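Local coordinates for probable molybdenum cofactor guanylyltransferase (Aquifex aeolicus, PDB 2E8B), which probably transfers a GMP moiety from GTP to molybdenum-bound molybdopterin, releasing diphosphate and forming the guanine dinucleotide cofactor, at residues L134-K148 / Y158-N170. Numbering follows the deposited sequence.
Sequences LHTLVGVYSKKLLEK and YRIWALLKDVGYN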
ATOM      1  N   LEU A 134       6.733  -7.587  -9.203  1.00 17.77           N
ATOM      2  CA  LEU A 134       5.566  -6.736  -9.405  1.00 15.14           C
ATOM      3  C   LEU A 134       5.120  -6.309  -8.006  1.00 15.97           C
ATOM      4  O   LEU A 134       4.743  -7.146  -7.183  1.00 17.09           O
ATOM      5  CB  LEU A 134       4.439  -7.510 -10.089  1.00 16.54           C
ATOM      6  CG  LEU A 134       3.167  -6.694 -10.337  1.00 15.60           C
ATOM      7  CD1 LEU A 134       3.456  -5.603 -11.363  1.00 16.41           C
ATOM      8  CD2 LEU A 134       2.046  -7.603 -10.822  1.00 17.88           C
ATOM      9  N   HIS A 135       5.178  -5.013  -7.729  1.00 12.88           N
ATOM     10  CA  HIS A 135       4.777  -4.531  -6.422  1.00 13.58           C
ATOM     11  C   HIS A 135       3.307  -4.172  -6.385  1.00 14.13           C
ATOM     12  O   HIS A 135       2.926  -3.018  -6.559  1.00 14.56           O
ATOM     13  CB  HIS A 135       5.651  -3.347  -6.029  1.00 14.20           C
ATOM     14  CG  HIS A 135       7.102  -3.694  -5.984  1.00 15.28           C
ATOM     15  ND1 HIS A 135       7.929  -3.595  -7.082  1.00 18.22           N
ATOM     16  CD2 HIS A 135       7.848  -4.246  -5.000  1.00 14.92           C
ATOM     17  CE1 HIS A 135       9.120  -4.075  -6.776  1.00 17.08           C
ATOM     18  NE2 HIS A 135       9.096  -4.478  -5.519  1.00 16.62           N
ATOM     19  N   THR A 136       2.489  -5.193  -6.148  1.00 13.40           N
ATOM     20  CA  THR A 136       1.043  -5.057  -6.100  1.00 13.09           C
ATOM     21  C   THR A 136       0.551  -4.059  -5.072  1.00 10.98           C
ATOM     22  O   THR A 136      -0.546  -3.512  -5.209  1.00 12.38           O
ATOM     23  CB  THR A 136       0.377  -6.400  -5.789  1.00 12.54           C
ATOM     24  OG1 THR A 136       0.860  -6.883  -4.532  1.00 14.49           O
ATOM     25  CG2 THR A 136       0.685  -7.413  -6.875  1.00 13.46           C
ATOM     26  N   LEU A 137       1.357  -3.816  -4.045  1.00 10.65           N
ATOM     27  CA  LEU A 137       0.958  -2.882  -2.999  1.00 11.24           C
ATOM     28  C   LEU A 137       1.683  -1.541  -3.019  1.00 12.81           C
ATOM     29  O   LEU A 137       1.836  -0.897  -1.978  1.00 13.78           O
ATOM     30  CB  LEU A 137       1.102  -3.540  -1.625  1.00 13.52           C
ATOM     31  CG  LEU A 137       0.339  -4.867  -1.484  1.00 13.97           C
ATOM     32  CD1 LEU A 137       0.535  -5.440  -0.080  1.00 18.36           C
ATOM     33  CD2 LEU A 137      -1.141  -4.641  -1.761  1.00 17.60           C
ATOM     34  N   VAL A 138       2.150  -1.144  -4.201  1.00 10.83           N
ATOM     35  CA  VAL A 138       2.795   0.152  -4.396  1.00 12.53           C
ATOM     36  C   VAL A 138       2.234   0.685  -5.708  1.00 11.96           C
ATOM     37  O   VAL A 138       2.749   0.405  -6.793  1.00 14.17           O
ATOM     38  CB  VAL A 138       4.338   0.063  -4.499  1.00 10.80           C
ATOM     39  CG1 VAL A 138       4.917   1.450  -4.775  1.00 14.89           C
ATOM     40  CG2 VAL A 138       4.926  -0.486  -3.198  1.00 11.43           C
ATOM     41  N   GLY A 139       1.141   1.431  -5.610  1.00 12.68           N
ATOM     42  CA  GLY A 139       0.543   1.963  -6.815  1.00 11.94           C
ATOM     43  C   GLY A 139      -0.762   2.688  -6.586  1.00 14.40           C
ATOM     44  O   GLY A 139      -1.177   2.923  -5.452  1.00 15.16           O
ATOM     45  N   VAL A 140      -1.410   3.043  -7.689  1.00 12.94           N
ATOM     46  CA  VAL A 140      -2.680   3.739  -7.640  1.00 13.26           C
ATOM     47  C   VAL A 140      -3.758   2.776  -8.094  1.00 13.66           C
ATOM     48  O   VAL A 140      -3.631   2.144  -9.146  1.00 14.08           O
ATOM     49  CB  VAL A 140      -2.678   4.975  -8.562  1.00 12.34           C
ATOM     50  CG1 VAL A 140      -4.030   5.689  -8.496  1.00 13.69           C
ATOM     51  CG2 VAL A 140      -1.569   5.927  -8.134  1.00 13.68           C
ATOM     52  N   TYR A 141      -4.803   2.665  -7.281  1.00 12.46           N
ATOM     53  CA  TYR A 141      -5.939   1.791  -7.562  1.00 12.47           C
ATOM     54  C   TYR A 141      -7.212   2.606  -7.691  1.00 14.58           C
ATOM     55  O   TYR A 141      -7.404   3.586  -6.970  1.00 14.02           O
ATOM     56  CB  TYR A 141      -6.144   0.779  -6.433  1.00 13.60           C
ATOM     57  CG  TYR A 141      -5.213  -0.407  -6.476  1.00 13.98           C
ATOM     58  CD1 TYR A 141      -3.880  -0.296  -6.074  1.00 13.83           C
ATOM     59  CD2 TYR A 141      -5.665  -1.641  -6.935  1.00 11.63           C
ATOM     60  CE1 TYR A 141      -3.015  -1.396  -6.130  1.00 13.30           C
ATOM     61  CE2 TYR A 141      -4.814  -2.742  -6.998  1.00 13.69           C
ATOM     62  CZ  TYR A 141      -3.497  -2.615  -6.597  1.00 12.81           C
ATOM     63  OH  TYR A 141      -2.672  -3.709  -6.694  1.00 14.39           O
ATOM     64  N   SER A 142      -8.085   2.179  -8.600  1.00 17.27           N
ATOM     65  CA  SER A 142      -9.361   2.843  -8.836  1.00 18.63           C
ATOM     66  C   SER A 142     -10.468   2.253  -7.970  1.00 18.90           C
ATOM     67  O   SER A 142     -10.578   1.038  -7.821  1.00 19.95           O
ATOM     68  CB  SER A 142      -9.760   2.712 -10.308  1.00 19.82           C
ATOM     69  OG  SER A 142     -11.080   3.184 -10.515  1.00 22.95           O
ATOM     70  N   LYS A 143     -11.300   3.121  -7.407  1.00 20.65           N
ATOM     71  CA  LYS A 143     -12.399   2.672  -6.567  1.00 22.23           C
ATOM     72  C   LYS A 143     -13.382   1.839  -7.391  1.00 21.02           C
ATOM     73  O   LYS A 143     -14.119   1.015  -6.851  1.00 22.27           O
ATOM     74  CB  LYS A 143     -13.120   3.879  -5.960  1.00 22.82           C
ATOM     75  CG  LYS A 143     -14.112   3.524  -4.873  1.00 23.01           C
ATOM     76  CD  LYS A 143     -14.819   4.760  -4.351  1.00 23.55           C
ATOM     77  CE  LYS A 143     -15.851   4.393  -3.298  1.00 22.49           C
ATOM     78  NZ  LYS A 143     -15.226   3.815  -2.078  1.00 21.51           N
ATOM     79  N   LYS A 144     -13.379   2.057  -8.702  1.00 22.44           N
ATOM     80  CA  LYS A 144     -14.272   1.337  -9.604  1.00 24.06           C
ATOM     81  C   LYS A 144     -14.000  -0.160  -9.608  1.00 22.58           C
ATOM     82  O   LYS A 144     -14.791  -0.941 -10.130  1.00 22.36           O
ATOM     83  CB  LYS A 144     -14.150   1.895 -11.026  1.00 27.42           C
ATOM     84  CG  LYS A 144     -14.666   3.323 -11.166  1.00 31.28           C
ATOM     85  CD  LYS A 144     -14.562   3.838 -12.596  1.00 33.65           C
ATOM     86  CE  LYS A 144     -15.098   5.260 -12.705  1.00 36.04           C
ATOM     87  NZ  LYS A 144     -15.065   5.779 -14.100  1.00 38.93           N
ATOM     88  N   LEU A 145     -12.879  -0.556  -9.016  1.00 20.59           N
ATOM     89  CA  LEU A 145     -12.502  -1.963  -8.947  1.00 21.50           C
ATOM     90  C   LEU A 145     -13.163  -2.670  -7.764  1.00 22.19           C
ATOM     91  O   LEU A 145     -13.119  -3.895  -7.659  1.00 21.96           O
ATOM     92  CB  LEU A 145     -10.988  -2.080  -8.803  1.00 23.02           C
ATOM     93  CG  LEU A 145     -10.151  -1.450  -9.909  1.00 24.31           C
ATOM     94  CD1 LEU A 145      -8.707  -1.422  -9.471  1.00 25.73           C
ATOM     95  CD2 LEU A 145     -10.316  -2.233 -11.200  1.00 27.37           C
ATOM     96  N   LEU A 146     -13.774  -1.894  -6.875  1.00 22.84           N
ATOM     97  CA  LEU A 146     -14.412  -2.452  -5.688  1.00 23.43           C
ATOM     98  C   LEU A 146     -15.341  -3.637  -5.963  1.00 24.66           C
ATOM     99  O   LEU A 146     -15.243  -4.666  -5.298  1.00 23.68           O
ATOM    100  CB  LEU A 146     -15.172  -1.356  -4.938  1.00 25.18           C
ATOM    101  CG  LEU A 146     -15.625  -1.703  -3.522  1.00 26.81           C
ATOM    102  CD1 LEU A 146     -14.453  -2.234  -2.704  1.00 25.74           C
ATOM    103  CD2 LEU A 146     -16.207  -0.463  -2.873  1.00 26.49           C
ATOM    104  N   GLU A 147     -16.235  -3.498  -6.935  1.00 24.27           N
ATOM    105  CA  GLU A 147     -17.164  -4.576  -7.264  1.00 25.80           C
ATOM    106  C   GLU A 147     -16.452  -5.878  -7.630  1.00 24.12           C
ATOM    107  O   GLU A 147     -16.829  -6.958  -7.167  1.00 20.79           O
ATOM    108  CB  GLU A 147     -18.075  -4.160  -8.421  1.00 28.62           C
ATOM    109  CG  GLU A 147     -18.957  -5.287  -8.939  1.00 34.57           C
ATOM    110  CD  GLU A 147     -19.919  -4.831 -10.022  1.00 37.05           C
ATOM    111  OE1 GLU A 147     -19.453  -4.325 -11.066  1.00 38.82           O
ATOM    112  OE2 GLU A 147     -21.144  -4.981  -9.829  1.00 40.13           O
ATOM    113  N   LYS A 148     -15.426  -5.769  -8.470  1.00 22.95           N
ATOM    114  CA  LYS A 148     -14.663  -6.933  -8.911  1.00 22.69           C
ATOM    115  C   LYS A 148     -13.850  -7.561  -7.784  1.00 22.01           C
ATOM    116  O   LYS A 148     -13.781  -8.783  -7.668  1.00 20.13           O
ATOM    117  CB  LYS A 148     -13.724  -6.544 -10.056  1.00 24.30           C
ATOM    118  CG  LYS A 148     -14.428  -6.323 -11.390  1.00 30.07           C
ATOM    119  CD  LYS A 148     -14.316  -7.545 -12.302  1.00 32.99           C
ATOM    120  CE  LYS A 148     -14.913  -8.793 -11.672  1.00 34.50           C
ATOM    121  NZ  LYS A 148     -14.805  -9.964 -12.586  1.00 38.20           N
ATOM    122  N   TYR A 158      -8.139 -15.046  -3.281  1.00 14.01           N
ATOM    123  CA  TYR A 158      -7.460 -13.919  -2.649  1.00 14.21           C
ATOM    124  C   TYR A 158      -6.210 -13.459  -3.389  1.00 13.42           C
ATOM    125  O   TYR A 158      -5.510 -12.559  -2.925  1.00 13.90           O
ATOM    126  CB  TYR A 158      -7.063 -14.293  -1.219  1.00 13.78           C
ATOM    127  CG  TYR A 158      -8.211 -14.427  -0.236  1.00 13.36           C
ATOM    128  CD1 TYR A 158      -9.532 -14.567  -0.671  1.00 14.01           C
ATOM    129  CD2 TYR A 158      -7.962 -14.439   1.137  1.00 15.49           C
ATOM    130  CE1 TYR A 158     -10.578 -14.718   0.249  1.00 17.16           C
ATOM    131  CE2 TYR A 158      -8.992 -14.592   2.055  1.00 16.38           C
ATOM    132  CZ  TYR A 158     -10.295 -14.730   1.605  1.00 16.27           C
ATOM    133  OH  TYR A 158     -11.309 -14.899   2.519  1.00 17.82           O
ATOM    134  N   ARG A 159      -5.916 -14.072  -4.530  1.00 13.77           N
ATOM    135  CA  ARG A 159      -4.723 -13.690  -5.277  1.00 14.39           C
ATOM    136  C   ARG A 159      -4.858 -12.325  -5.937  1.00 14.20           C
ATOM    137  O   ARG A 159      -5.736 -12.122  -6.773  1.00 14.61           O
ATOM    138  CB  ARG A 159      -4.426 -14.730  -6.353  1.00 15.62           C
ATOM    139  CG  ARG A 159      -4.200 -16.127  -5.821  1.00 15.69           C
ATOM    140  CD  ARG A 159      -4.087 -17.100  -6.979  1.00 18.47           C
ATOM    141  NE  ARG A 159      -5.348 -17.194  -7.712  1.00 16.64           N
ATOM    142  CZ  ARG A 159      -5.479 -17.782  -8.898  1.00 17.48           C
ATOM    143  NH1 ARG A 159      -4.422 -18.324  -9.490  1.00 17.88           N
ATOM    144  NH2 ARG A 159      -6.672 -17.844  -9.482  1.00 15.41           N
ATOM    145  N   ILE A 160      -3.995 -11.383  -5.565  1.00 14.39           N
ATOM    146  CA  ILE A 160      -4.050 -10.066  -6.189  1.00 13.72           C
ATOM    147  C   ILE A 160      -3.539 -10.190  -7.623  1.00 12.38           C
ATOM    148  O   ILE A 160      -3.917  -9.405  -8.495  1.00 13.89           O
ATOM    149  CB  ILE A 160      -3.220  -9.027  -5.406  1.00 14.86           C
ATOM    150  CG1 ILE A 160      -3.861  -8.797  -4.029  1.00 15.35           C
ATOM    151  CG2 ILE A 160      -3.180  -7.703  -6.166  1.00 13.70           C
ATOM    152  CD1 ILE A 160      -3.089  -7.832  -3.138  1.00 16.37           C
ATOM    153  N   TRP A 161      -2.681 -11.176  -7.872  1.00 13.55           N
ATOM    154  CA  TRP A 161      -2.174 -11.396  -9.230  1.00 14.08           C
ATOM    155  C   TRP A 161      -3.344 -11.734 -10.143  1.00 14.07           C
ATOM    156  O   TRP A 161      -3.432 -11.238 -11.261  1.00 12.25           O
ATOM    157  CB  TRP A 161      -1.175 -12.555  -9.286  1.00 14.77           C
ATOM    158  CG  TRP A 161       0.203 -12.237  -8.799  1.00 13.95           C
ATOM    159  CD1 TRP A 161       0.715 -11.005  -8.502  1.00 14.85           C
ATOM    160  CD2 TRP A 161       1.258 -13.177  -8.567  1.00 15.44           C
ATOM    161  NE1 TRP A 161       2.026 -11.122  -8.097  1.00 13.69           N
ATOM    162  CE2 TRP A 161       2.384 -12.445  -8.130  1.00 14.98           C
ATOM    163  CE3 TRP A 161       1.361 -14.570  -8.687  1.00 15.50           C
ATOM    164  CZ2 TRP A 161       3.602 -13.057  -7.813  1.00 15.24           C
ATOM    165  CZ3 TRP A 161       2.572 -15.180  -8.369  1.00 16.10           C
ATOM    166  CH2 TRP A 161       3.674 -14.423  -7.939  1.00 16.05           C
ATOM    167  N   ALA A 162      -4.244 -12.587  -9.660  1.00 12.89           N
ATOM    168  CA  ALA A 162      -5.410 -12.988 -10.444  1.00 14.02           C
ATOM    169  C   ALA A 162      -6.349 -11.804 -10.613  1.00 14.68           C
ATOM    170  O   ALA A 162      -6.937 -11.608 -11.676  1.00 16.61           O
ATOM    171  CB  ALA A 162      -6.133 -14.146  -9.754  1.00 13.25           C
ATOM    172  N   LEU A 163      -6.495 -11.020  -9.554  1.00 13.47           N
ATOM    173  CA  LEU A 163      -7.350  -9.841  -9.600  1.00 14.05           C
ATOM    174  C   LEU A 163      -6.855  -8.891 -10.685  1.00 13.63           C
ATOM    175  O   LEU A 163      -7.635  -8.429 -11.519  1.00 14.87           O
ATOM    176  CB  LEU A 163      -7.332  -9.110  -8.256  1.00 13.40           C
ATOM    177  CG  LEU A 163      -7.968  -7.714  -8.245  1.00 13.56           C
ATOM    178  CD1 LEU A 163      -9.490  -7.823  -8.411  1.00 13.93           C
ATOM    179  CD2 LEU A 163      -7.634  -7.011  -6.929  1.00 16.45           C
ATOM    180  N   LEU A 164      -5.556  -8.611 -10.667  1.00 15.11           N
ATOM    181  CA  LEU A 164      -4.964  -7.696 -11.630  1.00 12.82           C
ATOM    182  C   LEU A 164      -5.054  -8.193 -13.070  1.00 12.94           C
ATOM    183  O   LEU A 164      -5.263  -7.399 -13.984  1.00 14.04           O
ATOM    184  CB  LEU A 164      -3.515  -7.391 -11.244  1.00 12.82           C
ATOM    185  CG  LEU A 164      -3.365  -6.549  -9.969  1.00 13.51           C
ATOM    186  CD1 LEU A 164      -1.890  -6.275  -9.723  1.00 15.26           C
ATOM    187  CD2 LEU A 164      -4.119  -5.239 -10.106  1.00 15.32           C
ATOM    188  N   LYS A 165      -4.902  -9.497 -13.284  1.00 14.13           N
ATOM    189  CA  LYS A 165      -5.025 -10.028 -14.638  1.00 16.48           C
ATOM    190  C   LYS A 165      -6.473  -9.868 -15.098  1.00 16.51           C
ATOM    191  O   LYS A 165      -6.744  -9.595 -16.267  1.00 18.92           O
ATOM    192  CB  LYS A 165      -4.630 -11.505 -14.679  1.00 16.23           C
ATOM    193  CG  LYS A 165      -3.137 -11.726 -14.599  1.00 19.95           C
ATOM    194  CD  LYS A 165      -2.785 -13.174 -14.874  1.00 22.33           C
ATOM    195  CE  LYS A 165      -1.311 -13.314 -15.205  1.00 26.87           C
ATOM    196  NZ  LYS A 165      -0.958 -14.717 -15.562  1.00 29.46           N
ATOM    197  N   ASP A 166      -7.401 -10.016 -14.160  1.00 15.35           N
ATOM    198  CA  ASP A 166      -8.820  -9.898 -14.463  1.00 17.02           C
ATOM    199  C   ASP A 166      -9.192  -8.474 -14.872  1.00 18.74           C
ATOM    200  O   ASP A 166      -9.711  -8.246 -15.964  1.00 19.04           O
ATOM    201  CB  ASP A 166      -9.640 -10.318 -13.235  1.00 18.99           C
ATOM    202  CG  ASP A 166     -11.128 -10.398 -13.516  1.00 24.28           C
ATOM    203  OD1 ASP A 166     -11.547 -10.098 -14.654  1.00 24.85           O
ATOM    204  OD2 ASP A 166     -11.881 -10.764 -12.586  1.00 25.45           O
ATOM    205  N   VAL A 167      -8.903  -7.516 -13.997  1.00 16.85           N
ATOM    206  CA  VAL A 167      -9.248  -6.120 -14.247  1.00 17.92           C
ATOM    207  C   VAL A 167      -8.301  -5.368 -15.175  1.00 17.66           C
ATOM    208  O   VAL A 167      -8.681  -4.346 -15.755  1.00 17.78           O
ATOM    209  CB  VAL A 167      -9.352  -5.341 -12.919  1.00 19.89           C
ATOM    210  CG1 VAL A 167     -10.348  -6.026 -11.998  1.00 21.01           C
ATOM    211  CG2 VAL A 167      -7.988  -5.256 -12.253  1.00 19.31           C
ATOM    212  N   GLY A 168      -7.081  -5.876 -15.317  1.00 15.84           N
ATOM    213  CA  GLY A 168      -6.094  -5.224 -16.157  1.00 15.79           C
ATOM    214  C   GLY A 168      -5.256  -4.277 -15.316  1.00 16.26           C
ATOM    215  O   GLY A 168      -5.744  -3.715 -14.335  1.00 17.19           O
ATOM    216  N   TYR A 169      -3.994  -4.096 -15.680  1.00 14.57           N
ATOM    217  CA  TYR A 169      -3.130  -3.207 -14.917  1.00 13.21           C
ATOM    218  C   TYR A 169      -1.961  -2.705 -15.736  1.00 13.15           C
ATOM    219  O   TYR A 169      -1.586  -3.298 -16.755  1.00 15.28           O
ATOM    220  CB  TYR A 169      -2.623  -3.916 -13.656  1.00 14.99           C
ATOM    221  CG  TYR A 169      -1.685  -5.071 -13.919  1.00 15.54           C
ATOM    222  CD1 TYR A 169      -2.181  -6.340 -14.217  1.00 16.22           C
ATOM    223  CD2 TYR A 169      -0.298  -4.906 -13.846  1.00 15.73           C
ATOM    224  CE1 TYR A 169      -1.325  -7.419 -14.429  1.00 15.75           C
ATOM    225  CE2 TYR A 169       0.564  -5.979 -14.055  1.00 15.94           C
ATOM    226  CZ  TYR A 169       0.046  -7.229 -14.343  1.00 16.73           C
ATOM    227  OH  TYR A 169       0.893  -8.298 -14.531  1.00 17.18           O
ATOM    228  N   ASN A 170      -1.392  -1.594 -15.286  1.00 13.94           N
ATOM    229  CA  ASN A 170      -0.259  -0.985 -15.958  1.00 14.22           C
ATOM    230  C   ASN A 170       0.980  -1.053 -15.078  1.00 15.20           C
ATOM    231  O   ASN A 170       0.918  -0.734 -13.891  1.00 16.98           O
ATOM    232  CB  ASN A 170      -0.575   0.476 -16.273  1.00 15.67           C
ATOM    233  CG  ASN A 170      -1.798   0.622 -17.152  1.00 16.70           C
ATOM    234  OD1 ASN A 170      -1.763   0.303 -18.337  1.00 18.06           O
ATOM    235  ND2 ASN A 170      -2.895   1.092 -16.569  1.00 19.35           N
TER
HETATM  236  O   HOH W   1     -13.910  -8.848 -15.479  1.00 53.47           O
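The backbones of Thr-136 and Ile-160 approach to 7.1 Å between CA atoms and those of Leu-145 and Val-167 to 7.5 Å, so helix 160-167 packs against the corner between strands 134-135 and 140-142 and against the start of helix 146-154. Near the helix start, Ile-160 CG2 lies 3.8 Å from Thr-136 CB, while its CD1 touches Leu-137 CD2, the two side chains crossing at about a right angle. Thr-136 CG2 reaches the indole edge of Trp-161 near the ring plane, 3.9 Å from CD1. Leu-134, its CG trans to the backbone N (chi1 180°), directs CD2 to Tyr-169 CE2. Tyr-141 OH donates to Thr-136 O at 2.6 Å, in the carbonyl plane and on a lone pair, which ties the strand back to the corner; both methyls of Leu-164, CD1 and CD2, pack against Tyr-141 OH. Farther along, Leu-145 CD2 touches Val-167 CB at 3.7 Å. At the far end Lys-148, bent at chi2 and chi3, brings NZ 3.0 Å from Asp-166 OD2 on its syn side, and a water bridges NZ to OD1. Arg-152 also pairs with OD2. A methionine in place of Lys-148 would probably cost Asp-166 OD2 one of its two cationic partners, Arg-152 remaining, and remove the NZ end of the water bridge. The contact thus joins sheet and helix within the GT-A-like nucleotidyltransferase domain through an apolar seam, closed at one end by a charge pair between successive helices.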